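Local coordinates for protein amidase (Bacillus anthracis, PDB 5EWQ) that probably hydrolyses amides to the corresponding carboxylates and ammonia, as a member of the amidase signature family, at residues G116-V121 with F216-V221; V125-V130 with A160-K165; E430-E435 with A460-P465. One frame throughout, in Å; residues are numbered along the deposited sequence.

Contact 1. Residues G116-V121 with F216-V221; sequences GIPVVV and FAPLAV
Val120 uses both its N-H and its C=O to bond the neighbouring parallel strand. Val221 N donates to Val120 O at 2.9 Å. Val120 N reaches back to Leu219 O in a longer, weak bond of 3.3 Å. Ala220, between these two partners, faces Val120 across the pair, with CA atoms 4.7 Å apart.

Side chains fill in on both faces. Alongside Ala220, Val120 turns CG1 anti to its backbone N (chi1 171°); that puts CG2 beside the N, where it meets Ala217 CB at 3.7 Å. On the other face Val121 and Val221 lie side by side, pointing the same way, with CG1 of Val121 3.9 Å from CG2 of Val221; Val119 CG1 comes to the same Val221 methyl. Ahead of the paired residues, the rings of Pro118 and Pro218 cross at about a right angle, CG of Pro118 against CD of Pro218. Ile117 CG2 lies against CG of Pro218 and CD1 of Leu219.

This parallel strand pair belongs to the large mixed sheet of the amidase fold. Tyr71 of helix 64-79 touches both prolines, helix 206-213 packs on Ala220 through Ser208, Val211 and Val212, and strand 161-166 pairs with the far edge of strand 118-122.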
loop_
_atom_site.group_PDB
_atom_site.type_symbol
_atom_site.label_atom_id
_atom_site.label_comp_id
_atom_site.label_asym_id
_atom_site.label_seq_id
_atom_site.Cartn_x
_atom_site.Cartn_y
_atom_site.Cartn_z
ATOM N N GLY A 116 -5.642 14.368 13.309
ATOM C CA GLY A 116 -5.857 13.435 14.399
ATOM C C GLY A 116 -5.992 11.993 13.947
ATOM O O GLY A 116 -6.067 11.083 14.772
ATOM N N ILE A 117 -6.023 11.785 12.636
ATOM C CA ILE A 117 -6.172 10.446 12.078
ATOM C C ILE A 117 -4.859 9.671 12.113
ATOM O O ILE A 117 -3.862 10.105 11.534
ATOM C CB ILE A 117 -6.682 10.494 10.625
ATOM C CG1 ILE A 117 -8.035 11.205 10.557
ATOM C CG2 ILE A 117 -6.787 9.089 10.050
ATOM C CD1 ILE A 117 -9.120 10.531 11.367
ATOM N N PRO A 118 -4.857 8.519 12.799
ATOM C CA PRO A 118 -3.686 7.638 12.833
ATOM C C PRO A 118 -3.438 6.976 11.481
ATOM O O PRO A 118 -4.377 6.485 10.854
ATOM C CB PRO A 118 -4.059 6.600 13.896
ATOM C CG PRO A 118 -5.548 6.584 13.899
ATOM C CD PRO A 118 -5.970 7.995 13.610
ATOM N N VAL A 119 -2.185 6.973 11.034
ATOM C CA VAL A 119 -1.827 6.366 9.757
ATOM C C VAL A 119 -0.708 5.346 9.940
ATOM O O VAL A 119 0.253 5.594 10.667
ATOM C CB VAL A 119 -1.384 7.429 8.727
ATOM C CG1 VAL A 119 -1.127 6.788 7.372
ATOM C CG2 VAL A 119 -2.433 8.522 8.603
ATOM N N VAL A 120 -0.838 4.195 9.287
ATOM C CA VAL A 120 0.196 3.170 9.338
ATOM C C VAL A 120 0.968 3.120 8.026
ATOM O O VAL A 120 0.409 2.804 6.977
ATOM C CB VAL A 120 -0.395 1.776 9.633
ATOM C CG1 VAL A 120 0.665 0.701 9.456
ATOM C CG2 VAL A 120 -0.973 1.730 11.036
ATOM N N VAL A 121 2.256 3.438 8.089
ATOM C CA VAL A 121 3.100 3.423 6.899
ATOM C C VAL A 121 3.837 2.093 6.769
ATOM O O VAL A 121 4.023 1.378 7.751
ATOM C CB VAL A 121 4.121 4.575 6.916
ATOM C CG1 VAL A 121 3.400 5.915 6.944
ATOM C CG2 VAL A 121 5.057 4.443 8.107
ATOM N N PHE A 216 -7.283 -2.025 11.929
ATOM C CA PHE A 216 -6.193 -1.704 12.842
ATOM C C PHE A 216 -5.794 -0.246 12.651
ATOM O O PHE A 216 -5.033 0.313 13.441
ATOM C CB PHE A 216 -4.991 -2.622 12.606
ATOM C CG PHE A 216 -5.265 -4.071 12.897
ATOM C CD1 PHE A 216 -6.258 -4.438 13.790
ATOM C CD2 PHE A 216 -4.527 -5.065 12.277
ATOM C CE1 PHE A 216 -6.510 -5.769 14.059
ATOM C CE2 PHE A 216 -4.775 -6.399 12.543
ATOM C CZ PHE A 216 -5.767 -6.752 13.436
ATOM N N ALA A 217 -6.326 0.358 11.593
ATOM C CA ALA A 217 -6.042 1.745 11.245
ATOM C C ALA A 217 -7.034 2.225 10.190
ATOM O O ALA A 217 -7.514 1.429 9.383
ATOM C CB ALA A 217 -4.613 1.891 10.741
ATOM N N PRO A 218 -7.352 3.529 10.193
ATOM C CA PRO A 218 -8.270 4.074 9.188
ATOM C C PRO A 218 -7.617 4.127 7.814
ATOM O O PRO A 218 -8.253 3.804 6.811
ATOM C CB PRO A 218 -8.568 5.491 9.702
ATOM C CG PRO A 218 -8.042 5.536 11.103
ATOM C CD PRO A 218 -6.915 4.560 11.145
ATOM N N LEU A 219 -6.353 4.535 7.784
ATOM C CA LEU A 219 -5.616 4.691 6.536
ATOM C C LEU A 219 -4.248 4.026 6.618
ATOM O O LEU A 219 -3.744 3.755 7.709
ATOM C CB LEU A 219 -5.460 6.173 6.197
ATOM C CG LEU A 219 -6.762 6.969 6.120
ATOM C CD1 LEU A 219 -6.478 8.441 5.925
ATOM C CD2 LEU A 219 -7.634 6.439 4.999
ATOM N N ALA A 220 -3.646 3.767 5.461
ATOM C CA ALA A 220 -2.336 3.131 5.413
ATOM C C ALA A 220 -1.553 3.545 4.173
ATOM O O ALA A 220 -2.136 3.887 3.143
ATOM C CB ALA A 220 -2.481 1.622 5.462
ATOM N N VAL A 221 -0.229 3.507 4.280
ATOM C CA VAL A 221 0.645 3.856 3.168
ATOM C C VAL A 221 1.413 2.635 2.674
ATOM O O VAL A 221 2.053 1.933 3.458
ATOM C CB VAL A 221 1.649 4.956 3.561
ATOM C CG1 VAL A 221 2.591 5.256 2.404
ATOM C CG2 VAL A 221 0.913 6.212 3.995
#

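Contact 2. Residues V125-V130 with A160-K165; sequences VQTAKV and AFVLGK
Lys165 NZ donates to two groups of the 125-130 loop, Val125 O at 3.0 Å and Thr127 OG1 at 3.2 Å. The carbonyl of Val125 is met fairly head-on, with a C=O...N angle of 158° and the ammonium only 16° off the carbonyl plane. The same loop curls on round the lysine: Met131 O and Pro132 O also accept from NZ, and Thr133 OG1 does so weakly. This buried amine is therefore ringed by neutral oxygens, which should help to offset the cost of burying a charge there.

Lys165 gets to the loop by stretching out fully beyond CG, and Thr127 comes to meet it tip to tip. With chi1 at 57°, the threonine hydroxyl sits between its own backbone N and carbonyl carbon. From there OG1 touches NZ, while CG2 rests 3.7 Å from Lys165 CE. Thr127 OG1 has a weak bond from Met131 N as well, and Val125 O is shared with the hydroxyl of Thr133.

Packing beyond this is light. Thr127 CG2 approaches Val162 CG2 at 4.4 Å, and Val121 of the adjacent strand lies against both Val162 and Lys165. The loop leaves strand 118-122 and bends back across its parallel neighbour 161-166 before the chain enters helix 150-155, a beta-alpha-beta connection within the mixed sheet of the amidase signature fold.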
loop_
_atom_site.group_PDB
_atom_site.type_symbol
_atom_site.label_atom_id
_atom_site.label_comp_id
_atom_site.label_asym_id
_atom_site.label_seq_id
_atom_site.Cartn_x
_atom_site.Cartn_y
_atom_site.Cartn_z
ATOM N N VAL A 125 9.348 2.793 5.186
ATOM C CA VAL A 125 9.174 4.243 5.211
ATOM C C VAL A 125 9.800 4.846 6.468
ATOM O O VAL A 125 9.529 4.397 7.581
ATOM C CB VAL A 125 7.686 4.627 5.142
ATOM C CG1 VAL A 125 7.527 6.139 5.117
ATOM C CG2 VAL A 125 7.035 4.002 3.918
ATOM N N GLN A 126 10.629 5.868 6.282
ATOM C CA GLN A 126 11.417 6.434 7.376
ATOM C C GLN A 126 10.607 7.278 8.355
ATOM O O GLN A 126 9.766 8.084 7.956
ATOM C CB GLN A 126 12.566 7.278 6.820
ATOM C CG GLN A 126 13.659 6.476 6.134
ATOM C CD GLN A 126 14.758 7.354 5.570
ATOM O OE1 GLN A 126 15.630 6.886 4.841
ATOM N NE2 GLN A 126 14.721 8.638 5.908
ATOM N N THR A 127 10.871 7.075 9.641
ATOM C CA THR A 127 10.354 7.937 10.698
ATOM C C THR A 127 11.507 8.324 11.621
ATOM O O THR A 127 12.452 7.553 11.797
ATOM C CB THR A 127 9.235 7.260 11.512
ATOM O OG1 THR A 127 9.716 6.028 12.061
ATOM C CG2 THR A 127 8.023 6.985 10.632
ATOM N N ALA A 128 11.431 9.513 12.210
ATOM C CA ALA A 128 12.545 10.044 12.990
ATOM C C ALA A 128 12.457 9.703 14.475
ATOM O O ALA A 128 11.419 9.896 15.107
ATOM C CB ALA A 128 12.635 11.553 12.810
ATOM N N LYS A 129 13.557 9.175 15.009
ATOM C CA LYS A 129 13.756 8.984 16.448
ATOM C C LYS A 129 12.770 8.033 17.134
ATOM O O LYS A 129 12.925 7.733 18.317
ATOM C CB LYS A 129 13.713 10.342 17.160
ATOM N N VAL A 130 11.771 7.550 16.402
ATOM C CA VAL A 130 10.706 6.768 17.021
ATOM C C VAL A 130 10.659 5.322 16.530
ATOM O O VAL A 130 10.904 4.392 17.298
ATOM C CB VAL A 130 9.332 7.419 16.777
ATOM C CG1 VAL A 130 8.231 6.572 17.384
ATOM C CG2 VAL A 130 9.301 8.823 17.358
ATOM N N ALA A 160 -2.288 14.631 10.805
ATOM C CA ALA A 160 -2.157 13.179 10.873
ATOM C C ALA A 160 -0.872 12.777 11.588
ATOM O O ALA A 160 0.093 13.540 11.627
ATOM C CB ALA A 160 -2.198 12.575 9.477
ATOM N N PHE A 161 -0.868 11.577 12.160
ATOM C CA PHE A 161 0.314 11.057 12.836
ATOM C C PHE A 161 0.484 9.571 12.549
ATOM O O PHE A 161 -0.489 8.865 12.285
ATOM C CB PHE A 161 0.229 11.301 14.346
ATOM C CG PHE A 161 -0.785 10.439 15.047
ATOM C CD1 PHE A 161 -2.126 10.783 15.046
ATOM C CD2 PHE A 161 -0.393 9.291 15.718
ATOM C CE1 PHE A 161 -3.060 9.993 15.694
ATOM C CE2 PHE A 161 -1.321 8.497 16.366
ATOM C CZ PHE A 161 -2.657 8.850 16.354
ATOM N N VAL A 162 1.726 9.099 12.601
ATOM C CA VAL A 162 2.014 7.699 12.324
ATOM C C VAL A 162 1.709 6.815 13.532
ATOM O O VAL A 162 2.385 6.891 14.558
ATOM C CB VAL A 162 3.481 7.495 11.907
ATOM C CG1 VAL A 162 3.731 6.036 11.560
ATOM C CG2 VAL A 162 3.826 8.393 10.730
ATOM N N LEU A 163 0.684 5.980 13.398
ATOM C CA LEU A 163 0.296 5.059 14.460
ATOM C C LEU A 163 1.333 3.955 14.632
ATOM O O LEU A 163 1.677 3.580 15.754
ATOM C CB LEU A 163 -1.075 4.450 14.165
ATOM C CG LEU A 163 -1.560 3.364 15.127
ATOM C CD1 LEU A 163 -1.729 3.920 16.532
ATOM C CD2 LEU A 163 -2.857 2.745 14.629
ATOM N N GLY A 164 1.826 3.441 13.510
ATOM C CA GLY A 164 2.820 2.384 13.525
ATOM C C GLY A 164 3.262 2.001 12.125
ATOM O O GLY A 164 3.007 2.728 11.165
ATOM N N LYS A 165 3.923 0.856 12.003
ATOM C CA LYS A 165 4.394 0.397 10.703
ATOM C C LYS A 165 3.867 -0.996 10.367
ATOM O O LYS A 165 3.663 -1.827 11.251
ATOM C CB LYS A 165 5.922 0.422 10.652
ATOM C CG LYS A 165 6.491 1.830 10.709
ATOM C CD LYS A 165 7.999 1.849 10.545
ATOM C CE LYS A 165 8.511 3.282 10.508
ATOM N NZ LYS A 165 9.992 3.357 10.391
#

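Contact 3. Residues E430-E435 with A460-P465; sequences ENAKKE and AVAGYP
Ala432 and Ala462 meet methyl to methyl, their CB atoms 3.8 Å apart, and the two small residues allow a close approach of helix 418-437 and the end of helix 457-462. Ala462 CB also lies over the backbone of the facing helix, 3.7 Å from Lys433 N, and the CA atoms of Lys433 and Ala462 are 4.9 Å apart. Val461 adds a looser apolar touch, its CB 4.4 Å from Ala432 CB; it also packs on Ser428 and Gln429, one turn earlier in helix 418-437, and on Val357 of a loop.

The joint between the two segments is a helix flank set against a helix C terminus. In the amidase fold of this chain, helix 457-462 stops here and the chain passes through a short loop into strand 466-473 of the large mixed sheet. Gly463 makes the change of direction: its phi is positive (87°), a conformation that suits glycine, and its N makes a weak bond back to Ala460 O.

The aromatic contact comes just after that turn. Lys433 sends CG anti to its backbone N (chi1 -167°), and its aliphatic stem crosses Tyr464 at about a right angle. CG comes in at the ring edge, near the ring plane, 3.9 Å from Tyr464 CE1 and 3.8 Å from Tyr464 OH. The Tyr464 side chain also touches Leu436 and Leu440.

Polar ties lie at the margins of the contact. Tyr464 OH is hydrogen-bonded to Asn437 OD1 at the end of helix 418-437, which helps to hold the phenol beside that helix. On another flank of the helix, Asn431 ND2 donates to Gly355 O.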
loop_
_atom_site.group_PDB
_atom_site.type_symbol
_atom_site.label_atom_id
_atom_site.label_comp_id
_atom_site.label_asym_id
_atom_site.label_seq_id
_atom_site.Cartn_x
_atom_site.Cartn_y
_atom_site.Cartn_z
ATOM N N GLU A 430 8.586 3.463 -23.615
ATOM C CA GLU A 430 7.979 3.862 -24.880
ATOM C C GLU A 430 6.997 2.815 -25.396
ATOM O O GLU A 430 6.025 3.147 -26.072
ATOM C CB GLU A 430 9.062 4.129 -25.929
ATOM C CG GLU A 430 9.890 5.374 -25.655
ATOM C CD GLU A 430 10.978 5.593 -26.688
ATOM O OE1 GLU A 430 11.443 4.598 -27.283
ATOM O OE2 GLU A 430 11.366 6.760 -26.907
ATOM N N ASN A 431 7.253 1.550 -25.073
ATOM C CA ASN A 431 6.360 0.467 -25.473
ATOM C C ASN A 431 5.072 0.456 -24.657
ATOM O O ASN A 431 3.974 0.392 -25.213
ATOM C CB ASN A 431 7.065 -0.885 -25.343
ATOM C CG ASN A 431 8.126 -1.095 -26.405
ATOM O OD1 ASN A 431 8.561 -0.149 -27.059
ATOM N ND2 ASN A 431 8.548 -2.341 -26.580
ATOM N N ALA A 432 5.216 0.521 -23.337
ATOM C CA ALA A 432 4.074 0.475 -22.432
ATOM C C ALA A 432 3.183 1.704 -22.585
ATOM O O ALA A 432 1.956 1.596 -22.570
ATOM C CB ALA A 432 4.548 0.342 -20.994
ATOM N N LYS A 433 3.807 2.868 -22.730
ATOM C CA LYS A 433 3.071 4.121 -22.860
ATOM C C LYS A 433 2.274 4.153 -24.160
ATOM O O LYS A 433 1.154 4.661 -24.199
ATOM C CB LYS A 433 4.028 5.312 -22.790
ATOM C CG LYS A 433 3.350 6.660 -22.613
ATOM C CD LYS A 433 4.376 7.763 -22.408
ATOM C CE LYS A 433 3.710 9.108 -22.170
ATOM N NZ LYS A 433 4.711 10.191 -21.958
ATOM N N LYS A 434 2.856 3.604 -25.221
ATOM C CA LYS A 434 2.184 3.539 -26.514
ATOM C C LYS A 434 1.070 2.500 -26.495
ATOM O O LYS A 434 0.011 2.698 -27.091
ATOM C CB LYS A 434 3.184 3.219 -27.626
ATOM N N GLU A 435 1.315 1.390 -25.803
ATOM C CA GLU A 435 0.332 0.320 -25.690
ATOM C C GLU A 435 -0.903 0.785 -24.924
ATOM O O GLU A 435 -2.031 0.443 -25.276
ATOM C CB GLU A 435 0.947 -0.902 -25.004
ATOM C CG GLU A 435 -0.011 -2.071 -24.833
ATOM C CD GLU A 435 -0.465 -2.655 -26.157
ATOM O OE1 GLU A 435 0.200 -3.587 -26.656
ATOM O OE2 GLU A 435 -1.489 -2.187 -26.698
ATOM N N ALA A 460 2.714 0.162 -14.737
ATOM C CA ALA A 460 3.740 0.496 -13.754
ATOM C C ALA A 460 4.954 1.134 -14.424
ATOM O O ALA A 460 5.494 2.127 -13.935
ATOM C CB ALA A 460 4.154 -0.744 -12.977
ATOM N N VAL A 461 5.376 0.559 -15.545
ATOM C CA VAL A 461 6.526 1.067 -16.286
ATOM C C VAL A 461 6.207 2.405 -16.947
ATOM O O VAL A 461 7.017 3.332 -16.923
ATOM C CB VAL A 461 6.989 0.060 -17.361
ATOM C CG1 VAL A 461 8.077 0.664 -18.234
ATOM C CG2 VAL A 461 7.477 -1.223 -16.706
ATOM N N ALA A 462 5.014 2.501 -17.525
ATOM C CA ALA A 462 4.592 3.714 -18.215
ATOM C C ALA A 462 4.322 4.856 -17.237
ATOM O O ALA A 462 4.281 6.022 -17.627
ATOM C CB ALA A 462 3.358 3.436 -19.058
ATOM N N GLY A 463 4.137 4.514 -15.966
ATOM C CA GLY A 463 3.925 5.513 -14.933
ATOM C C GLY A 463 2.473 5.918 -14.772
ATOM O O GLY A 463 2.163 6.882 -14.073
ATOM N N TYR A 464 1.581 5.179 -15.422
ATOM C CA TYR A 464 0.151 5.456 -15.345
ATOM C C TYR A 464 -0.420 5.015 -14.000
ATOM O O TYR A 464 0.015 4.008 -13.439
ATOM C CB TYR A 464 -0.589 4.766 -16.493
ATOM C CG TYR A 464 -0.485 5.502 -17.811
ATOM C CD1 TYR A 464 0.738 5.661 -18.445
ATOM C CD2 TYR A 464 -1.612 6.033 -18.422
ATOM C CE1 TYR A 464 0.838 6.333 -19.648
ATOM C CE2 TYR A 464 -1.525 6.705 -19.625
ATOM C CZ TYR A 464 -0.297 6.851 -20.234
ATOM O OH TYR A 464 -0.204 7.520 -21.431
ATOM N N PRO A 465 -1.395 5.773 -13.477
ATOM C CA PRO A 465 -1.983 5.490 -12.164
ATOM C C PRO A 465 -2.854 4.234 -12.145
ATOM O O PRO A 465 -3.453 3.877 -13.159
ATOM C CB PRO A 465 -2.826 6.736 -11.884
ATOM C CG PRO A 465 -3.178 7.254 -13.231
ATOM C CD PRO A 465 -1.975 6.982 -14.088
#

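From the N terminus the chain first lays down 116-121, runs straight on into the 125-130 loop, and returns at 160-165 to close contact 2. Only later does 216-221 arrive to close contact 1, so contact 2 is nested within the larger loop of contact 1. The two join: Val119 pairs through its backbone with Phe161 and Leu163, making strand 118-122 the middle of three parallel neighbours, between 161-166 and 219-223. Contact 3 follows in series, closing a loop between 430-435 and 460-465. It lies on the opposite side of the chain's centre, its nearest atoms about 15 Å from contact 1, and ties a long helix to the lead-in of strand 466-473 in the same mixed sheet.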